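Local coordinates for oxidoreductase protein (Agrobacterium radiobacter, PDB 5UI9) that probably catalyses NAD-dependent oxidation or reduction of a small hydroxylated substrate, as a member of the GFO/IDH/MocA oxidoreductase family, at residues R112-N116 against A117-L121. Residues are numbered along the deposited sequence; the frame is centred on the assembly and turned at random.
Sequences RTCEN and ADIPL
Cys114 meets two aliphatic side chains, those of Ile119 and Leu121, as the chain turns back after helix 104-116. Its SG lies 3.8 Å from CD1 of Ile119. It is also 3.8 Å from CD2 of Leu121, so the sulfur touches one methyl of each residue. Ile119 carries CG1 between its own N and carbonyl carbon (chi1 57°). This lays the CG1-CD1 branch along Cys114, with CG1 3.6 Å from the carbonyl O of Cys114. Leu121 approaches with its CB as well, 4.0 Å from CB of Cys114. The helix ends in a Schellman motif. Asp118 takes a positive phi of 59°, and two bonds run back into the last turn. Ile119 N donates to Cys114 O over 3.1 Å in a nearly straight bond (179°). Asp118 N reaches Glu115 O at 3.2 Å, from above the carbonyl plane. One residue earlier, Ala117 N bonds Thr113 O at 3.0 Å. The turn leads from the helix into strand 121-124, an outermost strand of the chain's parallel Rossmann sheet. Helix 80-89 also packs here: Val84 touches both Cys114 and Leu121, and Ala88 touches Thr113 and Ala117.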
loop_
_atom_site.group_PDB
_atom_site.type_symbol
_atom_site.label_atom_id
_atom_site.label_comp_id
_atom_site.label_asym_id
_atom_site.label_seq_id
_atom_site.Cartn_x
_atom_site.Cartn_y
_atom_site.Cartn_z
ATOM N N ARG A 112 3.632 25.582 23.527
ATOM C CA ARG A 112 3.570 25.978 24.943
ATOM C C ARG A 112 3.629 27.504 25.117
ATOM O O ARG A 112 2.840 28.077 25.891
ATOM C CB ARG A 112 4.686 25.301 25.751
ATOM C CG ARG A 112 4.517 25.387 27.262
ATOM N N THR A 113 4.538 28.151 24.386
ATOM C CA THR A 113 4.697 29.609 24.449
ATOM C C THR A 113 3.442 30.346 23.988
ATOM O O THR A 113 3.056 31.346 24.582
ATOM C CB THR A 113 5.884 30.099 23.595
ATOM O OG1 THR A 113 7.020 29.259 23.823
ATOM C CG2 THR A 113 6.252 31.545 23.951
ATOM N N CYS A 114 2.815 29.852 22.924
ATOM C CA CYS A 114 1.592 30.469 22.410
ATOM C C CYS A 114 0.413 30.268 23.360
ATOM O O CYS A 114 -0.359 31.205 23.576
ATOM C CB CYS A 114 1.280 29.969 21.006
ATOM S SG CYS A 114 2.454 30.606 19.790
ATOM N N GLU A 115 0.296 29.076 23.948
ATOM C CA GLU A 115 -0.723 28.826 24.987
ATOM C C GLU A 115 -0.544 29.723 26.219
ATOM O O GLU A 115 -1.528 30.254 26.739
ATOM C CB GLU A 115 -0.759 27.350 25.401
ATOM C CG GLU A 115 -1.558 26.486 24.429
ATOM C CD GLU A 115 -1.354 24.985 24.606
ATOM O OE1 GLU A 115 -0.651 24.569 25.559
ATOM O OE2 GLU A 115 -1.910 24.219 23.775
ATOM N N ASN A 116 0.707 29.900 26.654
ATOM C CA ASN A 116 1.052 30.795 27.773
ATOM C C ASN A 116 0.725 32.263 27.493
ATOM O O ASN A 116 0.327 32.999 28.404
ATOM C CB ASN A 116 2.542 30.670 28.141
ATOM C CG ASN A 116 2.871 29.374 28.876
ATOM O OD1 ASN A 116 1.990 28.695 29.403
ATOM N ND2 ASN A 116 4.157 29.032 28.922
ATOM N N ALA A 117 0.904 32.685 26.242
ATOM C CA ALA A 117 0.591 34.054 25.822
ATOM C C ALA A 117 -0.886 34.256 25.446
ATOM O O ALA A 117 -1.292 35.372 25.134
ATOM C CB ALA A 117 1.487 34.453 24.660
ATOM N N ASP A 118 -1.670 33.178 25.457
ATOM C CA ASP A 118 -3.101 33.208 25.157
ATOM C C ASP A 118 -3.366 33.749 23.746
ATOM O O ASP A 118 -4.235 34.599 23.543
ATOM C CB ASP A 118 -3.857 34.004 26.244
ATOM C CG ASP A 118 -5.351 33.681 26.303
ATOM O OD1 ASP A 118 -5.827 32.782 25.582
ATOM O OD2 ASP A 118 -6.062 34.344 27.085
ATOM N N ILE A 119 -2.606 33.236 22.777
ATOM C CA ILE A 119 -2.785 33.587 21.367
ATOM C C ILE A 119 -2.990 32.320 20.528
ATOM O O ILE A 119 -2.382 31.282 20.813
ATOM C CB ILE A 119 -1.617 34.420 20.785
ATOM C CG1 ILE A 119 -0.258 33.711 20.938
ATOM C CG2 ILE A 119 -1.576 35.797 21.438
ATOM C CD1 ILE A 119 0.670 33.924 19.760
ATOM N N PRO A 120 -3.867 32.393 19.511
ATOM C CA PRO A 120 -3.998 31.265 18.592
ATOM C C PRO A 120 -2.719 30.986 17.791
ATOM O O PRO A 120 -1.975 31.916 17.439
ATOM C CB PRO A 120 -5.131 31.703 17.654
ATOM C CG PRO A 120 -5.909 32.703 18.425
ATOM C CD PRO A 120 -4.916 33.408 19.291
ATOM N N LEU A 121 -2.466 29.705 17.536
ATOM C CA LEU A 121 -1.384 29.270 16.658
ATOM C C LEU A 121 -1.941 28.199 15.735
ATOM O O LEU A 121 -2.409 27.165 16.213
ATOM C CB LEU A 121 -0.219 28.698 17.471
ATOM C CG LEU A 121 0.961 28.100 16.689
ATOM C CD1 LEU A 121 1.629 29.155 15.814
ATOM C CD2 LEU A 121 1.966 27.463 17.640
#